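Glycoside hydrolase family 61 (Trichoderma reesei QM6a, PDB 5O2X) is a copper-dependent lytic polysaccharide monooxygenase of family AA9 that probably cleaves cellulose chains by oxidation. Local coordinates at residues V12-Y17 and G65-K70. Numbering follows the deposited sequence. Where two conformers were deposited one is given.
Sequences VWYQAY and GHASVK. With MAN (alpha-D-mannopyranose), chain R; MAN (alpha-D-mannopyranose), chain P.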
loop_
_atom_site.group_PDB
_atom_site.type_symbol
_atom_site.label_atom_id
_atom_site.label_comp_id
_atom_site.label_asym_id
_atom_site.label_seq_id
_atom_site.Cartn_x
_atom_site.Cartn_y
_atom_site.Cartn_z
ATOM N N VAL A 12 -4.601 -16.304 -6.800
ATOM C CA VAL A 12 -3.977 -17.077 -5.730
ATOM C C VAL A 12 -4.014 -16.242 -4.447
ATOM O O VAL A 12 -3.415 -15.168 -4.379
ATOM C CB VAL A 12 -2.542 -17.466 -6.100
ATOM C CG1 VAL A 12 -1.867 -18.183 -4.951
ATOM C CG2 VAL A 12 -2.482 -18.282 -7.368
ATOM N N TRP A 13 -4.736 -16.742 -3.466
ATOM C CA TRP A 13 -4.962 -16.067 -2.206
ATOM C C TRP A 13 -3.781 -16.331 -1.237
ATOM O O TRP A 13 -3.399 -17.487 -1.039
ATOM C CB TRP A 13 -6.244 -16.648 -1.589
ATOM C CG TRP A 13 -6.827 -15.992 -0.364
ATOM C CD1 TRP A 13 -7.899 -15.175 -0.342
ATOM C CD2 TRP A 13 -6.475 -16.221 1.006
ATOM N NE1 TRP A 13 -8.227 -14.859 0.950
ATOM C CE2 TRP A 13 -7.411 -15.523 1.809
ATOM C CE3 TRP A 13 -5.521 -17.014 1.645
ATOM C CZ2 TRP A 13 -7.365 -15.564 3.234
ATOM C CZ3 TRP A 13 -5.527 -17.070 3.050
ATOM C CH2 TRP A 13 -6.422 -16.367 3.781
ATOM N N TYR A 14 -3.318 -15.255 -0.623
ATOM C CA TYR A 14 -2.329 -15.295 0.461
ATOM C C TYR A 14 -2.898 -14.630 1.692
ATOM O O TYR A 14 -3.404 -13.503 1.621
ATOM C CB TYR A 14 -1.039 -14.546 0.094
ATOM C CG TYR A 14 -0.246 -15.189 -1.013
ATOM C CD1 TYR A 14 -0.577 -14.991 -2.335
ATOM C CD2 TYR A 14 0.850 -15.994 -0.712
ATOM C CE1 TYR A 14 0.171 -15.591 -3.364
ATOM C CE2 TYR A 14 1.580 -16.607 -1.705
ATOM C CZ TYR A 14 1.239 -16.402 -3.039
ATOM O OH TYR A 14 1.988 -17.013 -4.013
ATOM N N GLN A 15 -2.718 -15.280 2.836
ATOM C CA GLN A 15 -3.063 -14.678 4.107
ATOM C C GLN A 15 -2.161 -13.471 4.351
ATOM O O GLN A 15 -0.942 -13.572 4.265
ATOM C CB GLN A 15 -2.868 -15.708 5.204
ATOM C CG GLN A 15 -3.365 -15.295 6.586
ATOM C CD GLN A 15 -3.194 -16.412 7.616
ATOM O OE1 GLN A 15 -2.340 -17.278 7.492
ATOM N NE2 GLN A 15 -3.996 -16.349 8.659
ATOM N N ALA A 16 -2.751 -12.336 4.695
ATOM C CA ALA A 16 -1.954 -11.178 5.053
ATOM C C ALA A 16 -1.618 -11.194 6.553
ATOM O O ALA A 16 -2.102 -12.047 7.293
ATOM C CB ALA A 16 -2.707 -9.891 4.691
ATOM N N TYR A 17 -0.792 -10.253 6.981
ATOM C CA TYR A 17 -0.636 -10.070 8.426
ATOM C C TYR A 17 -1.923 -9.518 9.004
ATOM O O TYR A 17 -2.476 -8.576 8.453
ATOM C CB TYR A 17 0.532 -9.127 8.733
ATOM C CG TYR A 17 0.776 -9.018 10.208
ATOM C CD1 TYR A 17 1.372 -10.073 10.880
ATOM C CD2 TYR A 17 0.359 -7.922 10.972
ATOM C CE1 TYR A 17 1.559 -10.036 12.247
ATOM C CE2 TYR A 17 0.539 -7.884 12.347
ATOM C CZ TYR A 17 1.104 -8.961 12.980
ATOM O OH TYR A 17 1.251 -8.921 14.345
ATOM N N GLY A 65 8.286 -14.470 4.866
ATOM C CA GLY A 65 8.230 -15.143 3.577
ATOM C C GLY A 65 7.728 -14.174 2.511
ATOM O O GLY A 65 7.509 -12.995 2.775
ATOM N N HIS A 66 7.545 -14.714 1.295
ATOM C CA HIS A 66 7.206 -13.875 0.160
ATOM C C HIS A 66 6.272 -14.587 -0.802
ATOM O O HIS A 66 6.141 -15.823 -0.781
ATOM C CB HIS A 66 8.462 -13.405 -0.580
ATOM C CG HIS A 66 9.313 -14.508 -1.090
ATOM N ND1 HIS A 66 10.366 -15.002 -0.365
ATOM C CD2 HIS A 66 9.213 -15.285 -2.194
ATOM C CE1 HIS A 66 10.906 -16.016 -1.021
ATOM N NE2 HIS A 66 10.229 -16.218 -2.134
ATOM N N ALA A 67 5.638 -13.792 -1.660
ATOM C CA ALA A 67 4.835 -14.306 -2.743
ATOM C C ALA A 67 5.589 -14.189 -4.054
ATOM O O ALA A 67 6.049 -13.106 -4.410
ATOM C CB ALA A 67 3.520 -13.531 -2.877
ATOM N N SER A 68 5.688 -15.278 -4.797
ATOM C CA SER A 68 6.389 -15.245 -6.088
ATOM C C SER A 68 5.375 -14.859 -7.164
ATOM O O SER A 68 4.381 -15.526 -7.297
ATOM C CB SER A 68 7.071 -16.607 -6.319
ATOM O OG SER A 68 8.148 -16.814 -5.423
ATOM N N VAL A 69 5.682 -13.814 -7.952
ATOM C CA VAL A 69 4.829 -13.280 -8.975
ATOM C C VAL A 69 5.609 -13.040 -10.249
ATOM O O VAL A 69 6.858 -12.986 -10.268
ATOM C CB VAL A 69 4.238 -11.970 -8.544
ATOM C CG1 VAL A 69 3.655 -12.110 -7.168
ATOM C CG2 VAL A 69 5.255 -10.875 -8.550
ATOM N N LYS A 70 4.846 -12.942 -11.331
ATOM C CA LYS A 70 5.402 -12.603 -12.636
ATOM C C LYS A 70 5.117 -11.147 -12.935
ATOM O O LYS A 70 4.015 -10.640 -12.661
ATOM C CB LYS A 70 4.797 -13.471 -13.720
ATOM C CG LYS A 70 5.198 -14.973 -13.591
ATOM C CD LYS A 70 4.551 -15.886 -14.644
ATOM C CE LYS A 70 5.254 -17.220 -14.830
ATOM N NZ LYS A 70 5.048 -17.684 -16.223
HETATM C C1 MAN R . 6.384 -18.514 -2.628
HETATM C C2 MAN R . 4.934 -18.754 -2.953
HETATM C C3 MAN R . 4.705 -20.145 -3.486
HETATM C C4 MAN R . 5.691 -20.454 -4.619
HETATM C C5 MAN R . 7.130 -20.152 -4.218
HETATM C C6 MAN R . 8.081 -20.290 -5.398
HETATM O O2 MAN R . 4.566 -17.763 -3.937
HETATM O O3 MAN R . 3.365 -20.285 -3.930
HETATM O O4 MAN R . 5.602 -21.832 -4.957
HETATM O O5 MAN R . 7.243 -18.806 -3.724
HETATM O O6 MAN R . 9.418 -20.067 -5.001
HETATM C C1 MAN P . -7.628 -21.196 -0.277
HETATM C C2 MAN P . -8.861 -20.926 -1.105
HETATM C C3 MAN P . -9.224 -19.464 -0.810
HETATM C C4 MAN P . -9.344 -19.170 0.672
HETATM C C5 MAN P . -8.102 -19.579 1.400
HETATM C C6 MAN P . -8.232 -19.387 2.903
HETATM O O2 MAN P . -9.854 -21.880 -0.702
HETATM O O3 MAN P . -10.483 -19.221 -1.374
HETATM O O4 MAN P . -9.713 -17.849 0.984
HETATM O O5 MAN P . -7.896 -20.943 1.091
HETATM O O6 MAN P . -7.178 -20.128 3.535
HETATM O O HOH W 1 1.820 -16.499 -6.549
#
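Tyr14 and Ala67 meet in a small, buried CH-pi contact between strands of two different sheets, 12-15 and 67-70, bridged at one end by a protein-linked mannose and a water. The methyl CB of Ala67 lies over one face of the Tyr14 ring, 3.9 Å from its centroid and displaced toward the hydroxyl end, where CZ is the nearest atom. With chi1 at -67°, Tyr14 has CG anti to its carbonyl carbon, which sends the ring across the gap to Ala67. No direct hydrogen bond joins the strands; Ile9 of strand 3-9 touches both side chains. This is sheet-on-sheet packing within the immunoglobulin-like beta-sandwich of AA9 enzymes. Beside it, O2 of the chain R mannose sits 2.7 Å from Tyr14 OH, a hydrogen bond, and accepts a nearly straight one (178°) from Ser68 N at 2.9 Å. In one of two conformers, Ser68 OG donates to O5 of that sugar at 2.8 Å, while the water links Tyr14 OH to Ser68 O, lying in the plane of the tyrosine ring at its edge. On the far side of strand 12-15, the Trp13 indole carries the chain P mannose over one face, O4 being 3.3 Å from NE1. A serine in place of Trp13 would probably leave that sugar without its aromatic platform. Trp13 also pairs through its backbone with Ala241 and Ala243 of parallel strand 241-243.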